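Local coordinates for branched-chain-amino-acid aminotransferase (Pseudomonas aeruginosa, PDB 6NST), which probably transfers the amino group of leucine, isoleucine or valine to 2-oxoglutarate, using pyridoxal 5'-phosphate as cofactor, in branched-chain amino acid metabolism, at residues Thr24-Tyr33 / Phe103-Leu111; Thr46-Leu55 / His299-Lys307. The protein carries 1 engineered substitution. One frame throughout, in Å; residues are numbered along the deposited sequence.

Contact 1. Residues Thr24-Tyr33 / Phe103-Leu111. Engineered in segment 24-33: His31 (natural residue Leu).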
loop_
_atom_site.group_PDB
_atom_site.type_symbol
_atom_site.label_atom_id
_atom_site.label_comp_id
_atom_site.label_asym_id
_atom_site.label_seq_id
_atom_site.Cartn_x
_atom_site.Cartn_y
_atom_site.Cartn_z
ATOM N N THR A 24 -28.676 30.298 -1.083
ATOM C CA THR A 24 -28.802 29.375 0.032
ATOM C C THR A 24 -28.153 30.011 1.250
ATOM O O THR A 24 -27.297 30.891 1.129
ATOM C CB THR A 24 -28.157 28.015 -0.269
ATOM O OG1 THR A 24 -28.305 27.155 0.868
ATOM C CG2 THR A 24 -26.677 28.186 -0.580
ATOM N N HIS A 25 -28.576 29.566 2.429
ATOM C CA HIS A 25 -27.998 30.106 3.648
ATOM C C HIS A 25 -26.526 29.731 3.733
ATOM O O HIS A 25 -26.102 28.672 3.260
ATOM C CB HIS A 25 -28.749 29.599 4.876
ATOM C CG HIS A 25 -28.415 30.342 6.132
ATOM N ND1 HIS A 25 -27.602 29.818 7.113
ATOM C CD2 HIS A 25 -28.778 31.574 6.561
ATOM C CE1 HIS A 25 -27.484 30.692 8.096
ATOM N NE2 HIS A 25 -28.187 31.766 7.786
ATOM N N VAL A 26 -25.735 30.622 4.332
ATOM C CA VAL A 26 -24.296 30.399 4.403
ATOM C C VAL A 26 -23.930 29.253 5.333
ATOM O O VAL A 26 -22.796 28.764 5.281
ATOM C CB VAL A 26 -23.578 31.700 4.817
ATOM C CG1 VAL A 26 -23.488 31.813 6.336
ATOM C CG2 VAL A 26 -22.208 31.772 4.167
ATOM N N LEU A 27 -24.865 28.798 6.171
ATOM C CA LEU A 27 -24.674 27.604 6.984
ATOM C C LEU A 27 -25.234 26.352 6.319
ATOM O O LEU A 27 -25.630 25.406 7.014
ATOM C CB LEU A 27 -25.297 27.800 8.366
ATOM C CG LEU A 27 -24.626 28.873 9.221
ATOM C CD1 LEU A 27 -25.252 28.920 10.603
ATOM C CD2 LEU A 27 -23.131 28.615 9.310
ATOM N N THR A 28 -25.287 26.332 4.988
ATOM C CA THR A 28 -25.702 25.140 4.261
ATOM C C THR A 28 -24.759 23.980 4.567
ATOM O O THR A 28 -23.538 24.149 4.618
ATOM C CB THR A 28 -25.726 25.432 2.759
ATOM O OG1 THR A 28 -26.564 26.567 2.507
ATOM C CG2 THR A 28 -26.259 24.248 1.990
ATOM N N HIS A 29 -25.338 22.792 4.773
ATOM C CA HIS A 29 -24.560 21.652 5.251
ATOM C C HIS A 29 -23.538 21.195 4.213
ATOM O O HIS A 29 -22.366 20.968 4.540
ATOM C CB HIS A 29 -25.497 20.505 5.629
ATOM C CG HIS A 29 -24.839 19.420 6.422
ATOM N ND1 HIS A 29 -24.136 18.390 5.836
ATOM C CD2 HIS A 29 -24.786 19.199 7.758
ATOM C CE1 HIS A 29 -23.677 17.582 6.774
ATOM N NE2 HIS A 29 -24.057 18.050 7.950
ATOM N N THR A 30 -23.963 21.044 2.955
ATOM C CA THR A 30 -23.019 20.677 1.902
ATOM C C THR A 30 -21.929 21.730 1.741
ATOM O O THR A 30 -20.789 21.399 1.394
ATOM C CB THR A 30 -23.761 20.463 0.580
ATOM O OG1 THR A 30 -24.743 19.431 0.745
ATOM C CG2 THR A 30 -22.798 20.054 -0.533
ATOM N N HIS A 31 -22.254 22.996 2.012
ATOM C CA HIS A 31 -21.262 24.062 1.923
ATOM C C HIS A 31 -20.126 23.858 2.918
ATOM O O HIS A 31 -18.981 24.236 2.641
ATOM C CB HIS A 31 -21.935 25.415 2.161
ATOM C CG HIS A 31 -21.244 26.566 1.501
ATOM N ND1 HIS A 31 -21.499 27.878 1.837
ATOM C CD2 HIS A 31 -20.319 26.603 0.514
ATOM C CE1 HIS A 31 -20.755 28.674 1.090
ATOM N NE2 HIS A 31 -20.031 27.925 0.279
ATOM N N HIS A 32 -20.420 23.262 4.074
ATOM C CA HIS A 32 -19.433 23.099 5.133
ATOM C C HIS A 32 -18.800 21.717 5.170
ATOM O O HIS A 32 -17.693 21.578 5.700
ATOM C CB HIS A 32 -20.067 23.388 6.501
ATOM C CG HIS A 32 -20.410 24.828 6.716
ATOM N ND1 HIS A 32 -19.723 25.632 7.600
ATOM C CD2 HIS A 32 -21.369 25.610 6.164
ATOM C CE1 HIS A 32 -20.244 26.847 7.583
ATOM N NE2 HIS A 32 -21.244 26.859 6.720
ATOM N N TYR A 33 -19.466 20.697 4.629
ATOM C CA TYR A 33 -18.968 19.334 4.721
ATOM C C TYR A 33 -18.856 18.625 3.378
ATOM O O TYR A 33 -18.449 17.457 3.350
ATOM C CB TYR A 33 -19.855 18.510 5.665
ATOM C CG TYR A 33 -19.965 19.110 7.050
ATOM C CD1 TYR A 33 -18.931 18.978 7.968
ATOM C CD2 TYR A 33 -21.099 19.814 7.436
ATOM C CE1 TYR A 33 -19.023 19.525 9.232
ATOM C CE2 TYR A 33 -21.202 20.365 8.700
ATOM C CZ TYR A 33 -20.160 20.218 9.594
ATOM O OH TYR A 33 -20.254 20.764 10.853
ATOM N N PHE A 103 -27.874 18.820 -2.792
ATOM C CA PHE A 103 -27.128 19.205 -1.601
ATOM C C PHE A 103 -28.041 19.236 -0.382
ATOM O O PHE A 103 -29.248 19.462 -0.493
ATOM C CB PHE A 103 -26.437 20.568 -1.779
ATOM C CG PHE A 103 -27.382 21.734 -1.921
ATOM C CD1 PHE A 103 -27.712 22.516 -0.825
ATOM C CD2 PHE A 103 -27.916 22.066 -3.157
ATOM C CE1 PHE A 103 -28.567 23.596 -0.953
ATOM C CE2 PHE A 103 -28.772 23.146 -3.293
ATOM C CZ PHE A 103 -29.097 23.913 -2.189
ATOM N N TYR A 104 -27.440 19.001 0.785
ATOM C CA TYR A 104 -28.154 19.111 2.049
ATOM C C TYR A 104 -28.347 20.574 2.422
ATOM O O TYR A 104 -27.486 21.416 2.170
ATOM C CB TYR A 104 -27.390 18.390 3.162
ATOM C CG TYR A 104 -27.553 16.887 3.165
ATOM C CD1 TYR A 104 -28.783 16.299 2.897
ATOM C CD2 TYR A 104 -26.473 16.055 3.435
ATOM C CE1 TYR A 104 -28.933 14.923 2.901
ATOM C CE2 TYR A 104 -26.614 14.679 3.441
ATOM C CZ TYR A 104 -27.844 14.118 3.173
ATOM O OH TYR A 104 -27.987 12.750 3.177
ATOM N N GLY A 105 -29.487 20.872 3.043
ATOM C CA GLY A 105 -29.847 22.237 3.363
ATOM C C GLY A 105 -29.214 22.725 4.650
ATOM O O GLY A 105 -28.280 22.125 5.188
ATOM N N SER A 106 -29.747 23.839 5.154
ATOM C CA SER A 106 -29.257 24.426 6.397
ATOM C C SER A 106 -30.142 24.079 7.591
ATOM O O SER A 106 -30.632 24.972 8.293
ATOM C CB SER A 106 -29.132 25.939 6.236
ATOM O OG SER A 106 -30.344 26.495 5.773
ATOM N N GLU A 107 -30.344 22.783 7.839
ATOM C CA GLU A 107 -31.170 22.343 8.960
ATOM C C GLU A 107 -30.336 22.043 10.202
ATOM O O GLU A 107 -30.585 22.606 11.274
ATOM C CB GLU A 107 -32.002 21.123 8.555
ATOM C CG GLU A 107 -33.247 21.457 7.749
ATOM C CD GLU A 107 -32.916 22.012 6.381
ATOM O OE1 GLU A 107 -31.877 21.607 5.818
ATOM O OE2 GLU A 107 -33.686 22.853 5.871
ATOM N N GLY A 108 -29.344 21.163 10.073
ATOM C CA GLY A 108 -28.444 20.832 11.150
ATOM C C GLY A 108 -27.018 21.270 10.853
ATOM O O GLY A 108 -26.706 21.838 9.808
ATOM N N MET A 109 -26.142 20.987 11.821
ATOM C CA MET A 109 -24.741 21.362 11.690
ATOM C C MET A 109 -23.776 20.290 12.180
ATOM O O MET A 109 -22.561 20.520 12.153
ATOM C CB MET A 109 -24.466 22.677 12.437
ATOM C CG MET A 109 -23.398 23.541 11.789
ATOM S SD MET A 109 -23.733 23.852 10.043
ATOM C CE MET A 109 -22.315 24.853 9.608
ATOM N N GLY A 110 -24.274 19.128 12.628
ATOM C CA GLY A 110 -23.411 18.036 13.024
ATOM C C GLY A 110 -23.172 17.057 11.888
ATOM O O GLY A 110 -23.837 17.086 10.854
ATOM N N LEU A 111 -22.195 16.180 12.094
ATOM C CA LEU A 111 -21.863 15.161 11.103
ATOM C C LEU A 111 -22.973 14.120 11.006
ATOM O O LEU A 111 -23.874 14.231 10.176
ATOM C CB LEU A 111 -20.533 14.482 11.442
ATOM C CG LEU A 111 -19.229 15.227 11.138
ATOM C CD1 LEU A 111 -19.219 15.736 9.703
ATOM C CD2 LEU A 111 -18.979 16.362 12.123
#
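His29 opens the short helix 29-33 against the loop that leaves strand 96-104 of the antiparallel sheet, in a class-IV aminotransferase fold. Backbone and ring of this residue are both held. His29 N donates to Gly105 O (3.0 Å), coming from above the carbonyl plane. His29 NE2 donates to Gly110 O (3.1 Å) in a nearly straight bond, with that oxygen almost in the imidazole plane. A chi1 of -166°, which sets CG trans to the backbone N, carries the ring out along the loop. The edge of Tyr104 faces the same imidazole in an offset edge-to-face pair, planes at 83°.

The tight part lies where the helix meets the strand end. Thr30 OG1 accepts from Tyr104 N at 2.7 Å and is also bonded to Met35 O, while Thr28 CG2 and Thr30 CB pack against Phe103. The second subunit closes this side: its His31, an engineered residue, meets the Phe103 ring edge-to-face, and its strand pairs with Thr24 and His25.

The looser side is the loop backbone at Gly108, poorly ordered, and Gly110, exposed, with Leu111 at the margin laying just CD1 against the Tyr33 ring, 3.7 Å from CD1 of that tyrosine. Tyr33 OH spans to the loop by donating to Met109 O (2.7 Å), and it also bonds Arg99 of the second subunit. Met109 is the exception here: bent at chi2, it packs back onto the helix, its CE 3.4 Å from the centroid of the His32 ring and almost on the ring normal, in a CH-pi contact.

Contact 2. Residues Thr46-Leu55 / His299-Lys307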
loop_
_atom_site.group_PDB
_atom_site.type_symbol
_atom_site.label_atom_id
_atom_site.label_comp_id
_atom_site.label_asym_id
_atom_site.label_seq_id
_atom_site.Cartn_x
_atom_site.Cartn_y
_atom_site.Cartn_z
ATOM N N THR A 46 -28.311 21.469 -32.453
ATOM C CA THR A 46 -28.509 20.413 -33.433
ATOM C C THR A 46 -29.465 20.869 -34.529
ATOM O O THR A 46 -30.215 21.833 -34.348
ATOM C CB THR A 46 -29.069 19.151 -32.764
ATOM O OG1 THR A 46 -30.471 19.319 -32.533
ATOM C CG2 THR A 46 -28.365 18.892 -31.442
ATOM N N PRO A 47 -29.455 20.203 -35.690
ATOM C CA PRO A 47 -30.417 20.571 -36.744
ATOM C C PRO A 47 -31.865 20.512 -36.293
ATOM O O PRO A 47 -32.696 21.271 -36.809
ATOM C CB PRO A 47 -30.127 19.547 -37.850
ATOM C CG PRO A 47 -28.699 19.177 -37.643
ATOM C CD PRO A 47 -28.489 19.192 -36.158
ATOM N N GLN A 48 -32.194 19.639 -35.341
ATOM C CA GLN A 48 -33.545 19.548 -34.802
ATOM C C GLN A 48 -33.809 20.552 -33.686
ATOM O O GLN A 48 -34.946 20.637 -33.208
ATOM C CB GLN A 48 -33.807 18.129 -34.286
ATOM C CG GLN A 48 -33.433 17.030 -35.266
ATOM C CD GLN A 48 -34.178 17.138 -36.579
ATOM O OE1 GLN A 48 -33.665 17.688 -37.554
ATOM N NE2 GLN A 48 -35.397 16.611 -36.613
ATOM N N GLY A 49 -32.803 21.305 -33.263
ATOM C CA GLY A 49 -32.931 22.252 -32.176
ATOM C C GLY A 49 -31.918 21.981 -31.080
ATOM O O GLY A 49 -31.141 21.030 -31.130
ATOM N N THR A 50 -31.938 22.857 -30.077
ATOM C CA THR A 50 -31.075 22.676 -28.916
ATOM C C THR A 50 -31.425 21.370 -28.217
ATOM O O THR A 50 -32.574 21.161 -27.814
ATOM C CB THR A 50 -31.219 23.858 -27.956
ATOM O OG1 THR A 50 -30.853 25.070 -28.627
ATOM C CG2 THR A 50 -30.325 23.670 -26.739
ATOM N N ALA A 51 -30.439 20.483 -28.091
ATOM C CA ALA A 51 -30.667 19.150 -27.554
ATOM C C ALA A 51 -29.632 18.821 -26.491
ATOM O O ALA A 51 -28.446 19.131 -26.644
ATOM C CB ALA A 51 -30.632 18.089 -28.663
ATOM N N ILE A 52 -30.093 18.185 -25.417
ATOM C CA ILE A 52 -29.213 17.726 -24.350
ATOM C C ILE A 52 -28.645 16.366 -24.733
ATOM O O ILE A 52 -29.385 15.465 -25.144
ATOM C CB ILE A 52 -29.971 17.654 -23.014
ATOM C CG1 ILE A 52 -30.437 19.047 -22.585
ATOM C CG2 ILE A 52 -29.105 17.023 -21.942
ATOM C CD1 ILE A 52 -31.282 19.044 -21.330
ATOM N N PHE A 53 -27.331 16.213 -24.599
ATOM C CA PHE A 53 -26.657 14.979 -24.980
ATOM C C PHE A 53 -26.690 13.996 -23.817
ATOM O O PHE A 53 -26.145 14.277 -22.743
ATOM C CB PHE A 53 -25.219 15.250 -25.410
ATOM C CG PHE A 53 -24.486 14.020 -25.852
ATOM C CD1 PHE A 53 -24.840 13.373 -27.024
ATOM C CD2 PHE A 53 -23.448 13.506 -25.096
ATOM C CE1 PHE A 53 -24.171 12.236 -27.434
ATOM C CE2 PHE A 53 -22.774 12.370 -25.502
ATOM C CZ PHE A 53 -23.136 11.735 -26.671
ATOM N N ARG A 54 -27.323 12.845 -24.041
ATOM C CA ARG A 54 -27.447 11.774 -23.055
ATOM C C ARG A 54 -27.980 12.311 -21.727
ATOM O O ARG A 54 -27.344 12.214 -20.675
ATOM C CB ARG A 54 -26.116 11.045 -22.869
ATOM C CG ARG A 54 -25.544 10.506 -24.167
ATOM C CD ARG A 54 -24.555 9.385 -23.918
ATOM N NE ARG A 54 -25.210 8.188 -23.403
ATOM C CZ ARG A 54 -24.596 7.026 -23.199
ATOM N NH1 ARG A 54 -23.304 6.899 -23.468
ATOM N NH2 ARG A 54 -25.274 5.990 -22.729
ATOM N N LEU A 55 -29.176 12.897 -21.805
ATOM C CA LEU A 55 -29.835 13.399 -20.606
ATOM C C LEU A 55 -30.089 12.276 -19.606
ATOM O O LEU A 55 -29.896 12.454 -18.397
ATOM C CB LEU A 55 -31.143 14.090 -20.985
ATOM C CG LEU A 55 -32.006 14.571 -19.821
ATOM C CD1 LEU A 55 -31.224 15.535 -18.943
ATOM C CD2 LEU A 55 -33.290 15.214 -20.324
ATOM N N HIS A 299 -28.123 7.387 -33.087
ATOM C CA HIS A 299 -28.301 7.518 -31.639
ATOM C C HIS A 299 -29.221 8.695 -31.300
ATOM O O HIS A 299 -28.840 9.640 -30.602
ATOM C CB HIS A 299 -26.950 7.654 -30.927
ATOM C CG HIS A 299 -26.049 6.470 -31.098
ATOM N ND1 HIS A 299 -26.147 5.340 -30.313
ATOM C CD2 HIS A 299 -25.022 6.247 -31.952
ATOM C CE1 HIS A 299 -25.226 4.468 -30.683
ATOM N NE2 HIS A 299 -24.529 4.994 -31.675
ATOM N N ALA A 300 -30.455 8.618 -31.809
ATOM C CA ALA A 300 -31.418 9.693 -31.585
ATOM C C ALA A 300 -31.825 9.795 -30.122
ATOM O O ALA A 300 -32.150 10.889 -29.645
ATOM C CB ALA A 300 -32.652 9.490 -32.464
ATOM N N GLU A 301 -31.816 8.676 -29.394
ATOM C CA GLU A 301 -32.157 8.694 -27.977
ATOM C C GLU A 301 -31.115 9.414 -27.131
ATOM O O GLU A 301 -31.394 9.719 -25.966
ATOM C CB GLU A 301 -32.347 7.265 -27.460
ATOM C CG GLU A 301 -31.074 6.423 -27.427
ATOM C CD GLU A 301 -30.655 5.916 -28.796
ATOM O OE1 GLU A 301 -31.410 6.125 -29.771
ATOM O OE2 GLU A 301 -29.569 5.306 -28.898
ATOM N N TRP A 302 -29.935 9.693 -27.678
ATOM C CA TRP A 302 -28.895 10.408 -26.954
ATOM C C TRP A 302 -28.987 11.920 -27.121
ATOM O O TRP A 302 -28.194 12.645 -26.514
ATOM C CB TRP A 302 -27.510 9.917 -27.401
ATOM C CG TRP A 302 -27.177 8.538 -26.906
ATOM C CD1 TRP A 302 -27.945 7.749 -26.096
ATOM C CD2 TRP A 302 -25.988 7.788 -27.185
ATOM N NE1 TRP A 302 -27.309 6.556 -25.854
ATOM C CE2 TRP A 302 -26.106 6.554 -26.511
ATOM C CE3 TRP A 302 -24.837 8.038 -27.938
ATOM C CZ2 TRP A 302 -25.115 5.574 -26.569
ATOM C CZ3 TRP A 302 -23.855 7.063 -27.995
ATOM C CH2 TRP A 302 -24.001 5.847 -27.314
ATOM N N ARG A 303 -29.931 12.413 -27.920
ATOM C CA ARG A 303 -30.141 13.846 -28.117
ATOM C C ARG A 303 -31.593 14.160 -27.771
ATOM O O ARG A 303 -32.506 13.858 -28.545
ATOM C CB ARG A 303 -29.806 14.261 -29.546
ATOM C CG ARG A 303 -28.338 14.115 -29.904
ATOM C CD ARG A 303 -28.090 14.494 -31.353
ATOM N NE ARG A 303 -28.811 13.617 -32.269
ATOM C CZ ARG A 303 -28.335 12.464 -32.728
ATOM N NH1 ARG A 303 -27.131 12.051 -32.358
ATOM N NH2 ARG A 303 -29.061 11.727 -33.558
ATOM N N THR A 304 -31.805 14.769 -26.606
ATOM C CA THR A 304 -33.140 15.100 -26.120
ATOM C C THR A 304 -33.399 16.579 -26.388
ATOM O O THR A 304 -32.757 17.445 -25.785
ATOM C CB THR A 304 -33.274 14.774 -24.634
ATOM O OG1 THR A 304 -33.053 13.372 -24.434
ATOM C CG2 THR A 304 -34.663 15.137 -24.128
ATOM N N LEU A 305 -34.333 16.859 -27.297
ATOM C CA LEU A 305 -34.674 18.236 -27.629
ATOM C C LEU A 305 -35.133 18.993 -26.390
ATOM O O LEU A 305 -35.789 18.437 -25.505
ATOM C CB LEU A 305 -35.767 18.269 -28.700
ATOM C CG LEU A 305 -35.370 17.746 -30.080
ATOM C CD1 LEU A 305 -36.539 17.838 -31.051
ATOM C CD2 LEU A 305 -34.169 18.514 -30.605
ATOM N N VAL A 306 -34.777 20.272 -26.334
ATOM C CA VAL A 306 -35.082 21.102 -25.173
ATOM C C VAL A 306 -36.436 21.788 -25.316
ATOM O O VAL A 306 -37.200 21.872 -24.351
ATOM C CB VAL A 306 -33.943 22.118 -24.959
ATOM C CG1 VAL A 306 -34.309 23.113 -23.891
ATOM C CG2 VAL A 306 -32.656 21.395 -24.587
ATOM N N LYS A 307 -36.757 22.278 -26.511
ATOM C CA LYS A 307 -38.049 22.911 -26.756
ATOM C C LYS A 307 -39.065 21.888 -27.252
ATOM O O LYS A 307 -39.380 20.924 -26.555
ATOM C CB LYS A 307 -37.906 24.048 -27.758
HETATM O O HOH W 1 -30.339 12.834 -24.246
#
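Strands 51-53 and 303-305 run antiparallel, their axes 4.2 Å apart and 152° between directions, with Ile52 and Thr304 as the hydrogen-bonded pair (Ile52 N to Thr304 O 2.8 Å, Thr304 N to Ile52 O 2.9 Å). Val306 N to Thr50 O and Arg54 N to Trp302 O continue the pairing beyond both ends, which adds strand 303-305 to the antiparallel sheet, where it is the outermost strand on that side within this chain.

On one face Ala51 CB meets Arg303 CB and Leu305 CD2, and the latter reaches on to Gln48. On the other, Ile52 CG1 touches Val306 CG2 at 3.8 Å, with helix 77-89 packing on Ile52.

Past the strand end, the Arg54 side chain runs alongside Trp302, turned at chi3 (68°) to spread its guanidinium over the indole. The planes differ by 16°; CZ stands 4.1 Å from the centroid of the five-membered ring, off-centre, and CD also lies over that ring. NH1 is fixed by Asn223 of helix 220-231. The Phe53 ring, in turn, has Arg54 CG over its centre.

A water donates to Ile52 O, accepts from Leu55 N at 2.7 Å and bonds Thr304 OG1, joining the sheet edge to the first turn of helix 55-68. Stacking and the Asn223 bond together orient the guanidinium, and the indole face probably helps stabilise its positive charge.

In the fold
Contacts 1 and 2 both reach the same antiparallel sheet, their centres 35 Å apart and nearest atoms about 17 Å apart. Contact 1 is mostly buried, yet lies farther from the chain centre, about 25 Å against 18 Å: its burial comes partly from the second subunit, which contact 2 does not touch. Contact 2 is partly buried, with exposed residues at its margin. The chemistry follows: 24-33 with 103-111 combines a helix start and a loop through histidine and tyrosine side chains bonded to carbonyls, whereas 46-55 with 299-307 rests on regular strand pairing, finished by a cation-pi stack and a water. Their segments alternate along the chain.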